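Local coordinates for ArtJ (Geobacillus stearothermophilus, PDB 2PVU), which binds arginine, lysine and histidine as the solute-binding protein of an ATP-binding cassette transporter in a thermophilic bacterium, at residues K41-A50 with D81-L92; V64-A73 with K252-F261. All blocks are in the same frame, centred on the assembly; numbering follows the deposited sequence.

Contact 1 (K41-A50 with D81-L92). With LYS (lysine), chain E.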
loop_
_atom_site.group_PDB
_atom_site.type_symbol
_atom_site.label_atom_id
_atom_site.label_comp_id
_atom_site.label_asym_id
_atom_site.label_seq_id
_atom_site.Cartn_x
_atom_site.Cartn_y
_atom_site.Cartn_z
ATOM N N LYS A 41 26.149 13.908 4.658
ATOM C CA LYS A 41 25.567 12.866 3.804
ATOM C C LYS A 41 25.251 13.610 2.486
ATOM O O LYS A 41 26.181 13.725 1.647
ATOM C CB LYS A 41 24.431 12.136 4.508
ATOM C CG LYS A 41 24.956 11.270 5.648
ATOM C CD LYS A 41 23.885 10.857 6.647
ATOM C CE LYS A 41 23.374 12.007 7.488
ATOM N NZ LYS A 41 23.026 11.486 8.844
ATOM N N LYS A 42 24.065 14.198 2.289
ATOM C CA LYS A 42 22.873 13.962 3.088
ATOM C C LYS A 42 22.170 12.813 2.393
ATOM O O LYS A 42 22.384 12.565 1.209
ATOM C CB LYS A 42 21.977 15.208 3.214
ATOM C CG LYS A 42 21.263 15.676 1.950
ATOM C CD LYS A 42 20.186 16.741 2.251
ATOM C CE LYS A 42 19.402 17.072 0.995
ATOM N NZ LYS A 42 18.620 18.340 1.013
ATOM N N LYS A 43 21.369 12.094 3.157
ATOM C CA LYS A 43 20.688 10.940 2.657
ATOM C C LYS A 43 19.338 11.383 2.135
ATOM O O LYS A 43 18.726 12.332 2.649
ATOM C CB LYS A 43 20.486 9.935 3.795
ATOM C CG LYS A 43 21.813 9.296 4.330
ATOM C CD LYS A 43 21.489 8.412 5.549
ATOM C CE LYS A 43 22.657 7.532 6.085
ATOM N NZ LYS A 43 23.904 7.753 5.341
ATOM N N VAL A 44 18.837 10.643 1.160
ATOM C CA VAL A 44 17.447 10.785 0.779
ATOM C C VAL A 44 16.565 10.322 1.949
ATOM O O VAL A 44 16.792 9.254 2.530
ATOM C CB VAL A 44 17.106 9.918 -0.469
ATOM C CG1 VAL A 44 15.621 10.075 -0.817
ATOM C CG2 VAL A 44 18.004 10.340 -1.624
ATOM N N VAL A 45 15.560 11.127 2.284
ATOM C CA VAL A 45 14.668 10.793 3.379
ATOM C C VAL A 45 13.445 10.141 2.775
ATOM O O VAL A 45 12.650 10.806 2.065
ATOM C CB VAL A 45 14.259 12.043 4.197
ATOM C CG1 VAL A 45 13.299 11.673 5.328
ATOM C CG2 VAL A 45 15.520 12.727 4.749
ATOM N N VAL A 46 13.244 8.861 3.107
ATOM C CA VAL A 46 12.125 8.117 2.523
ATOM C C VAL A 46 11.110 7.807 3.631
ATOM O O VAL A 46 11.483 7.244 4.643
ATOM C CB VAL A 46 12.581 6.763 1.866
ATOM C CG1 VAL A 46 11.382 6.117 1.115
ATOM C CG2 VAL A 46 13.762 6.951 0.923
ATOM N N GLY A 47 9.858 8.234 3.463
ATOM C CA GLY A 47 8.809 7.930 4.456
ATOM C C GLY A 47 7.932 6.752 4.098
ATOM O O GLY A 47 7.756 6.410 2.919
ATOM N N THR A 48 7.318 6.161 5.126
ATOM C CA THR A 48 6.414 5.022 4.960
ATOM C C THR A 48 5.479 4.938 6.165
ATOM O O THR A 48 5.712 5.584 7.207
ATOM C CB THR A 48 7.199 3.691 4.790
ATOM O OG1 THR A 48 6.336 2.653 4.274
ATOM C CG2 THR A 48 7.860 3.215 6.125
ATOM N N ASP A 49 4.403 4.163 5.986
ATOM C CA ASP A 49 3.425 3.862 7.064
ATOM C C ASP A 49 3.651 2.411 7.384
ATOM O O ASP A 49 3.032 1.553 6.730
ATOM C CB ASP A 49 1.993 4.112 6.537
ATOM C CG ASP A 49 0.909 3.506 7.426
ATOM O OD1 ASP A 49 1.138 3.505 8.672
ATOM O OD2 ASP A 49 -0.130 3.043 6.890
ATOM N N ALA A 50 4.569 2.090 8.333
ATOM C CA ALA A 50 4.920 0.665 8.485
ATOM C C ALA A 50 3.899 -0.045 9.364
ATOM O O ALA A 50 4.239 -0.487 10.465
ATOM C CB ALA A 50 6.306 0.474 9.074
ATOM N N ASP A 81 22.201 7.129 -1.355
ATOM C CA ASP A 81 22.114 6.864 0.074
ATOM C C ASP A 81 20.792 7.355 0.611
ATOM O O ASP A 81 20.325 8.420 0.220
ATOM C CB ASP A 81 23.192 7.617 0.814
ATOM C CG ASP A 81 23.962 6.729 1.725
ATOM O OD1 ASP A 81 25.200 6.871 1.708
ATOM O OD2 ASP A 81 23.342 5.882 2.417
ATOM N N TYR A 82 20.213 6.599 1.536
ATOM C CA TYR A 82 18.865 6.875 2.017
ATOM C C TYR A 82 18.626 6.364 3.442
ATOM O O TYR A 82 19.430 5.562 4.008
ATOM C CB TYR A 82 17.806 6.287 1.037
ATOM C CG TYR A 82 17.618 4.811 1.224
ATOM C CD1 TYR A 82 16.546 4.308 1.968
ATOM C CD2 TYR A 82 18.542 3.898 0.682
ATOM C CE1 TYR A 82 16.403 2.933 2.167
ATOM C CE2 TYR A 82 18.397 2.523 0.863
ATOM C CZ TYR A 82 17.332 2.057 1.614
ATOM O OH TYR A 82 17.191 0.704 1.832
ATOM N N GLU A 83 17.546 6.871 4.029
ATOM C CA GLU A 83 17.058 6.461 5.342
ATOM C C GLU A 83 15.584 6.213 5.149
ATOM O O GLU A 83 14.901 6.988 4.453
ATOM C CB GLU A 83 17.197 7.603 6.343
ATOM C CG GLU A 83 18.645 7.964 6.686
ATOM C CD GLU A 83 18.731 9.136 7.669
ATOM O OE1 GLU A 83 17.687 9.427 8.295
ATOM O OE2 GLU A 83 19.824 9.759 7.795
ATOM N N LEU A 84 15.085 5.136 5.754
ATOM C CA LEU A 84 13.651 4.834 5.700
ATOM C C LEU A 84 13.027 5.081 7.083
ATOM O O LEU A 84 13.515 4.550 8.081
ATOM C CB LEU A 84 13.403 3.390 5.235
ATOM C CG LEU A 84 11.942 2.966 5.253
ATOM C CD1 LEU A 84 11.090 3.825 4.232
ATOM C CD2 LEU A 84 11.868 1.487 4.942
ATOM N N LYS A 85 11.999 5.923 7.126
ATOM C CA LYS A 85 11.373 6.346 8.387
ATOM C C LYS A 85 9.885 6.002 8.437
ATOM O O LYS A 85 9.132 6.301 7.490
ATOM C CB LYS A 85 11.572 7.849 8.595
ATOM C CG LYS A 85 13.026 8.185 9.094
ATOM C CD LYS A 85 13.337 9.658 9.042
ATOM C CE LYS A 85 14.338 10.070 10.133
ATOM N NZ LYS A 85 15.618 9.251 10.140
ATOM N N ASN A 86 9.442 5.416 9.560
ATOM C CA ASN A 86 8.016 5.149 9.710
ATOM C C ASN A 86 7.349 6.402 10.229
ATOM O O ASN A 86 7.383 6.699 11.447
ATOM C CB ASN A 86 7.789 3.954 10.644
ATOM C CG ASN A 86 6.318 3.683 10.937
ATOM O OD1 ASN A 86 5.438 3.991 10.144
ATOM N ND2 ASN A 86 6.051 3.116 12.120
ATOM N N ILE A 87 6.757 7.167 9.333
ATOM C CA ILE A 87 6.136 8.396 9.770
ATOM C C ILE A 87 4.630 8.383 9.828
ATOM O O ILE A 87 4.023 9.335 10.367
ATOM C CB ILE A 87 6.643 9.620 9.000
ATOM C CG1 ILE A 87 6.470 9.424 7.503
ATOM C CG2 ILE A 87 8.120 9.890 9.394
ATOM C CD1 ILE A 87 6.760 10.716 6.688
ATOM N N GLY A 88 4.013 7.327 9.311
ATOM C CA GLY A 88 2.554 7.251 9.410
ATOM C C GLY A 88 1.946 7.806 8.116
ATOM O O GLY A 88 2.617 8.500 7.355
ATOM N N TRP A 89 0.688 7.472 7.864
ATOM C CA TRP A 89 0.120 7.612 6.529
ATOM C C TRP A 89 -0.205 9.085 6.247
ATOM O O TRP A 89 0.228 9.667 5.226
ATOM C CB TRP A 89 -1.149 6.752 6.481
ATOM C CG TRP A 89 -1.925 6.764 5.177
ATOM C CD1 TRP A 89 -3.202 7.309 4.963
ATOM C CD2 TRP A 89 -1.494 6.250 3.932
ATOM N NE1 TRP A 89 -3.581 7.103 3.656
ATOM C CE2 TRP A 89 -2.540 6.476 2.994
ATOM C CE3 TRP A 89 -0.307 5.618 3.490
ATOM C CZ2 TRP A 89 -2.436 6.064 1.643
ATOM C CZ3 TRP A 89 -0.205 5.189 2.135
ATOM C CH2 TRP A 89 -1.254 5.404 1.236
ATOM N N ASP A 90 -1.024 9.682 7.095
ATOM C CA ASP A 90 -1.396 11.061 6.808
ATOM C C ASP A 90 -0.173 12.012 6.910
ATOM O O ASP A 90 0.010 12.914 6.059
ATOM C CB ASP A 90 -2.601 11.499 7.646
ATOM C CG ASP A 90 -3.901 10.868 7.118
ATOM O OD1 ASP A 90 -4.317 11.194 5.978
ATOM O OD2 ASP A 90 -4.488 10.026 7.812
ATOM N N PRO A 91 0.676 11.808 7.930
ATOM C CA PRO A 91 1.943 12.564 7.950
ATOM C C PRO A 91 2.798 12.403 6.732
ATOM O O PRO A 91 3.470 13.368 6.362
ATOM C CB PRO A 91 2.674 12.010 9.170
ATOM C CG PRO A 91 1.478 11.684 10.145
ATOM C CD PRO A 91 0.490 11.018 9.164
ATOM N N LEU A 92 2.798 11.211 6.127
ATOM C CA LEU A 92 3.633 10.947 4.932
ATOM C C LEU A 92 3.244 11.934 3.820
ATOM O O LEU A 92 4.116 12.576 3.193
ATOM C CB LEU A 92 3.497 9.490 4.482
ATOM C CG LEU A 92 4.098 9.136 3.104
ATOM C CD1 LEU A 92 5.591 9.511 3.093
ATOM C CD2 LEU A 92 3.868 7.648 2.799
HETATM N N LYS E . -3.080 1.279 -2.019
HETATM C CA LYS E . -4.102 2.035 -1.222
HETATM C C LYS E . -3.883 3.541 -1.416
HETATM O O LYS E . -4.685 4.346 -0.964
HETATM C CB LYS E . -3.975 1.695 0.259
HETATM C CG LYS E . -2.567 2.028 0.810
HETATM C CD LYS E . -2.581 2.163 2.348
HETATM C CE LYS E . -1.173 1.963 2.888
HETATM N NZ LYS E . -1.106 2.288 4.412
HETATM O OXT LYS E . -2.877 3.976 -2.018
HETATM O O HOH W 1 -0.387 5.461 9.687
HETATM O O HOH W 2 2.713 3.624 10.865
#
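Asp49 and Trp89 meet where two parallel strands end, and both turn to a bound lysine. The CB of Asp49 lies at the indole edge, while the ligand's aliphatic chain runs over one indole face, its CE 3.5 Å from Trp89 CZ3. The ligand NZ, also above that face, is 2.8 Å from Asp49 OD2, so the ammonium is matched by a carboxylate and an aromatic surface together. With Trp89 CG anti to the backbone N (chi1 179°), the ring reaches the ligand while its NE1 bonds to Ala155 O. Asp49 OD2 is also hydrogen-bonded to Gln153 NE2. Two waters sit at OD1: one accepts from Trp89 N, the other donates to both Asp49 OD1 and Asn86 OD1. That amide oxygen accepts Ala50 N at 2.8 Å in a straight bond (168° at the hydrogen), although the donor stands well above the carbonyl plane. Thr48 O receives both Ile87 N and Gly88 N, tying the strand end to the helix start.

Further back, Leu84 CD1 lies 3.8 Å from Thr48 CG2 and 3.9 Å from Val46 CG1, on the sheet face carrying Tyr82. Paired in register from Val44–Tyr82 to Thr48–Asn86, the strands form part of the parallel sheet of a periplasmic-type binding-protein lobe, 44-48 lying between 82-86 and 103-104, with ligand residues just past the C-terminal ends of its strands.

Contact 2 (V64-A73 with K252-F261)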
loop_
_atom_site.group_PDB
_atom_site.type_symbol
_atom_site.label_atom_id
_atom_site.label_comp_id
_atom_site.label_asym_id
_atom_site.label_seq_id
_atom_site.Cartn_x
_atom_site.Cartn_y
_atom_site.Cartn_z
ATOM N N VAL A 64 10.293 -3.896 8.031
ATOM C CA VAL A 64 10.537 -4.989 7.056
ATOM C C VAL A 64 9.410 -5.042 6.027
ATOM O O VAL A 64 8.343 -4.449 6.244
ATOM C CB VAL A 64 10.682 -6.367 7.776
ATOM C CG1 VAL A 64 11.871 -6.336 8.733
ATOM C CG2 VAL A 64 9.379 -6.768 8.511
ATOM N N GLY A 65 9.635 -5.753 4.923
ATOM C CA GLY A 65 8.561 -6.022 3.999
ATOM C C GLY A 65 8.974 -5.905 2.545
ATOM O O GLY A 65 10.163 -5.587 2.218
ATOM N N PHE A 66 8.016 -6.213 1.676
ATOM C CA PHE A 66 8.313 -6.194 0.249
ATOM C C PHE A 66 8.783 -4.806 -0.232
ATOM O O PHE A 66 9.767 -4.680 -1.002
ATOM C CB PHE A 66 7.077 -6.640 -0.534
ATOM C CG PHE A 66 7.221 -6.496 -2.023
ATOM C CD1 PHE A 66 7.755 -7.524 -2.773
ATOM C CD2 PHE A 66 6.830 -5.295 -2.673
ATOM C CE1 PHE A 66 7.938 -7.414 -4.190
ATOM C CE2 PHE A 66 6.994 -5.158 -4.098
ATOM C CZ PHE A 66 7.531 -6.214 -4.855
ATOM N N ASP A 67 8.066 -3.767 0.187
ATOM C CA ASP A 67 8.435 -2.412 -0.209
ATOM C C ASP A 67 9.808 -2.085 0.354
ATOM O O ASP A 67 10.575 -1.371 -0.284
ATOM C CB ASP A 67 7.447 -1.360 0.327
ATOM C CG ASP A 67 6.225 -1.174 -0.546
ATOM O OD1 ASP A 67 6.184 -1.648 -1.731
ATOM O OD2 ASP A 67 5.305 -0.461 -0.040
ATOM N N VAL A 68 10.112 -2.555 1.562
ATOM C CA VAL A 68 11.452 -2.327 2.154
ATOM C C VAL A 68 12.575 -2.918 1.304
ATOM O O VAL A 68 13.576 -2.244 1.030
ATOM C CB VAL A 68 11.548 -2.812 3.619
ATOM C CG1 VAL A 68 12.942 -2.519 4.224
ATOM C CG2 VAL A 68 10.412 -2.159 4.458
ATOM N N ASP A 69 12.428 -4.179 0.897
ATOM C CA ASP A 69 13.476 -4.861 0.148
ATOM C C ASP A 69 13.569 -4.250 -1.245
ATOM O O ASP A 69 14.652 -4.118 -1.793
ATOM C CB ASP A 69 13.197 -6.354 0.009
ATOM C CG ASP A 69 13.349 -7.109 1.320
ATOM O OD1 ASP A 69 13.906 -6.542 2.293
ATOM O OD2 ASP A 69 12.913 -8.281 1.353
ATOM N N LEU A 70 12.427 -3.922 -1.828
ATOM C CA LEU A 70 12.462 -3.331 -3.154
ATOM C C LEU A 70 13.143 -1.971 -3.101
ATOM O O LEU A 70 14.013 -1.677 -3.922
ATOM C CB LEU A 70 11.058 -3.228 -3.763
ATOM C CG LEU A 70 10.995 -2.530 -5.121
ATOM C CD1 LEU A 70 11.736 -3.309 -6.227
ATOM C CD2 LEU A 70 9.564 -2.332 -5.516
ATOM N N LEU A 71 12.785 -1.136 -2.122
ATOM C CA LEU A 71 13.445 0.176 -1.970
ATOM C C LEU A 71 14.979 0.049 -1.867
ATOM O O LEU A 71 15.708 0.771 -2.522
ATOM C CB LEU A 71 12.863 0.941 -0.760
ATOM C CG LEU A 71 13.458 2.338 -0.478
ATOM C CD1 LEU A 71 13.027 3.352 -1.523
ATOM C CD2 LEU A 71 13.066 2.771 0.945
ATOM N N ASP A 72 15.463 -0.893 -1.081
ATOM C CA ASP A 72 16.908 -1.065 -0.948
ATOM C C ASP A 72 17.578 -1.419 -2.264
ATOM O O ASP A 72 18.640 -0.890 -2.596
ATOM C CB ASP A 72 17.209 -2.153 0.072
ATOM C CG ASP A 72 18.649 -2.116 0.500
ATOM O OD1 ASP A 72 19.085 -1.027 0.959
ATOM O OD2 ASP A 72 19.340 -3.139 0.330
ATOM N N ALA A 73 16.983 -2.347 -3.002
ATOM C CA ALA A 73 17.490 -2.682 -4.355
ATOM C C ALA A 73 17.480 -1.470 -5.280
ATOM O O ALA A 73 18.451 -1.182 -6.014
ATOM C CB ALA A 73 16.627 -3.760 -4.951
ATOM N N LYS A 252 16.172 -9.287 -9.847
ATOM C CA LYS A 252 16.148 -8.957 -8.412
ATOM C C LYS A 252 14.722 -8.707 -7.976
ATOM O O LYS A 252 14.333 -9.105 -6.882
ATOM C CB LYS A 252 17.056 -7.742 -8.119
ATOM C CG LYS A 252 17.083 -7.306 -6.632
ATOM C CD LYS A 252 17.928 -8.288 -5.807
ATOM C CE LYS A 252 17.842 -7.962 -4.311
ATOM N NZ LYS A 252 18.711 -8.891 -3.533
ATOM N N TYR A 253 13.941 -8.032 -8.822
ATOM C CA TYR A 253 12.522 -7.825 -8.499
ATOM C C TYR A 253 11.852 -9.180 -8.276
ATOM O O TYR A 253 11.156 -9.376 -7.268
ATOM C CB TYR A 253 11.791 -7.091 -9.630
ATOM C CG TYR A 253 10.307 -6.891 -9.345
ATOM C CD1 TYR A 253 9.837 -5.672 -8.846
ATOM C CD2 TYR A 253 9.369 -7.907 -9.595
ATOM C CE1 TYR A 253 8.464 -5.459 -8.621
ATOM C CE2 TYR A 253 7.985 -7.701 -9.343
ATOM C CZ TYR A 253 7.544 -6.479 -8.865
ATOM O OH TYR A 253 6.191 -6.268 -8.596
ATOM N N THR A 254 12.037 -10.123 -9.189
ATOM C CA THR A 254 11.392 -11.420 -8.949
ATOM C C THR A 254 11.894 -12.211 -7.750
ATOM O O THR A 254 11.080 -12.901 -7.114
ATOM C CB THR A 254 11.084 -12.272 -10.198
ATOM O OG1 THR A 254 11.701 -13.577 -10.143
ATOM C CG2 THR A 254 11.321 -11.541 -11.427
ATOM N N GLU A 255 13.186 -12.099 -7.421
ATOM C CA GLU A 255 13.707 -12.710 -6.175
ATOM C C GLU A 255 12.973 -12.143 -4.952
ATOM O O GLU A 255 12.521 -12.910 -4.095
ATOM C CB GLU A 255 15.213 -12.502 -5.987
ATOM C CG GLU A 255 16.130 -13.126 -7.020
ATOM C CD GLU A 255 17.568 -12.560 -6.916
ATOM O OE1 GLU A 255 17.895 -11.922 -5.863
ATOM O OE2 GLU A 255 18.366 -12.741 -7.880
ATOM N N ILE A 256 12.865 -10.812 -4.872
ATOM C CA ILE A 256 12.138 -10.142 -3.786
ATOM C C ILE A 256 10.658 -10.559 -3.777
ATOM O O ILE A 256 10.108 -10.891 -2.720
ATOM C CB ILE A 256 12.247 -8.605 -3.872
ATOM C CG1 ILE A 256 13.724 -8.189 -3.799
ATOM C CG2 ILE A 256 11.452 -7.981 -2.701
ATOM C CD1 ILE A 256 13.997 -6.719 -4.207
ATOM N N TYR A 257 10.023 -10.529 -4.948
ATOM C CA TYR A 257 8.614 -10.933 -5.074
ATOM C C TYR A 257 8.390 -12.362 -4.565
ATOM O O TYR A 257 7.440 -12.653 -3.831
ATOM C CB TYR A 257 8.138 -10.819 -6.530
ATOM C CG TYR A 257 6.655 -11.026 -6.637
ATOM C CD1 TYR A 257 5.759 -9.932 -6.529
ATOM C CD2 TYR A 257 6.122 -12.310 -6.792
ATOM C CE1 TYR A 257 4.379 -10.148 -6.608
ATOM C CE2 TYR A 257 4.760 -12.532 -6.841
ATOM C CZ TYR A 257 3.899 -11.456 -6.785
ATOM O OH TYR A 257 2.550 -11.733 -6.850
ATOM N N LYS A 258 9.263 -13.275 -4.971
ATOM C CA LYS A 258 9.129 -14.659 -4.536
ATOM C C LYS A 258 9.341 -14.834 -3.028
ATOM O O LYS A 258 8.686 -15.679 -2.390
ATOM C CB LYS A 258 10.106 -15.535 -5.293
ATOM C CG LYS A 258 9.728 -15.705 -6.761
ATOM C CD LYS A 258 10.414 -16.925 -7.354
ATOM C CE LYS A 258 11.864 -16.664 -7.730
ATOM N NZ LYS A 258 12.498 -17.872 -8.359
ATOM N N LYS A 259 10.292 -14.085 -2.477
ATOM C CA LYS A 259 10.514 -14.050 -1.025
ATOM C C LYS A 259 9.201 -13.804 -0.303
ATOM O O LYS A 259 8.832 -14.556 0.596
ATOM C CB LYS A 259 11.534 -12.962 -0.654
ATOM C CG LYS A 259 11.938 -12.963 0.816
ATOM C CD LYS A 259 12.873 -11.787 1.110
ATOM C CE LYS A 259 13.118 -11.671 2.603
ATOM N NZ LYS A 259 13.764 -10.364 2.943
ATOM N N TRP A 260 8.466 -12.788 -0.739
ATOM C CA TRP A 260 7.312 -12.313 0.003
ATOM C C TRP A 260 6.003 -13.017 -0.339
ATOM O O TRP A 260 5.111 -13.114 0.509
ATOM C CB TRP A 260 7.204 -10.784 -0.115
ATOM C CG TRP A 260 8.337 -10.149 0.664
ATOM C CD1 TRP A 260 9.536 -9.712 0.172
ATOM C CD2 TRP A 260 8.391 -9.947 2.083
ATOM N NE1 TRP A 260 10.333 -9.246 1.198
ATOM C CE2 TRP A 260 9.652 -9.375 2.381
ATOM C CE3 TRP A 260 7.485 -10.183 3.140
ATOM C CZ2 TRP A 260 10.041 -9.023 3.699
ATOM C CZ3 TRP A 260 7.885 -9.847 4.463
ATOM C CH2 TRP A 260 9.141 -9.268 4.722
ATOM N N PHE A 261 5.898 -13.535 -1.559
ATOM C CA PHE A 261 4.633 -14.079 -2.041
ATOM C C PHE A 261 4.671 -15.539 -2.444
ATOM O O PHE A 261 3.623 -16.131 -2.672
ATOM C CB PHE A 261 4.104 -13.204 -3.178
ATOM C CG PHE A 261 3.866 -11.804 -2.753
ATOM C CD1 PHE A 261 2.784 -11.498 -1.937
ATOM C CD2 PHE A 261 4.764 -10.783 -3.094
ATOM C CE1 PHE A 261 2.573 -10.206 -1.490
ATOM C CE2 PHE A 261 4.548 -9.471 -2.656
ATOM C CZ PHE A 261 3.448 -9.180 -1.862
#
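Segment 66-73 of helix 66-78 and helix 252-261 run nearly antiparallel, their axes 9.8 Å apart at closest approach and their directions 164° from each other. At one end the indole of Trp260 lies flat against the start of the first helix. Gly65 CA sits over its six-membered ring, 3.6 Å from the centroid, and Phe66 CB over the five-membered ring, a CH-pi contact over each ring of the indole. The indole edge is used as well: NE1 lies 2.8 Å from Asp69 OD2, and that oxygen is almost exactly in the ring plane, although the N-H comes to the carboxylate from above its plane. Lys259 NZ grips the same oxygen from the syn side, also at 2.8 Å, so one carboxylate oxygen carries a salt bridge and an indole bond. Lys259 is extended throughout, which lets its ammonium reach across to Asp69.

Deeper in, Phe66 CG is anti to the backbone N (chi1 173°), and the ring enters a hole between Tyr253, Ile256, Trp260 and Phe261. Its edge is directed at the face of Tyr253 in an offset edge-to-face pair with planes at 84°, while the hydroxyl of Tyr253 bonds to Tyr124 O. Ile256 returns the knob: its CG2 meets Asp69 CB at 3.6 Å, and its CD1 lies against Leu70 CA and Ala73 CB. Reciprocal knobs-into-holes packing with an aromatic cluster thus joins the C-terminal helix to the first helix of the lobe in this family 3 solute-binding protein.

Overall arrangement
From the N terminus, strand 44-48 comes first, followed by the hairpin 57-59/62-64 and helix 66-78; strand 82-86 then returns beside strand 44-48, so contact 1 closes a beta-alpha-beta crossover. Contact 2 starts on the helix inside that loop and reaches over 178 intervening residues to helix 252-261. Their segments alternate, so the two closures cross rather than nest. Helix 66-78 is the shared element: one side packs on the sheet, where Leu71 touches Val46 and Tyr82, and Tyr82 OH lies 2.7 Å from Asp72 OD1; another side receives the late helix. Sheet, crossover helix and C-terminal helix are thereby layered in one lobe. The centres of contact 1 and contact 2 are about 17 Å apart.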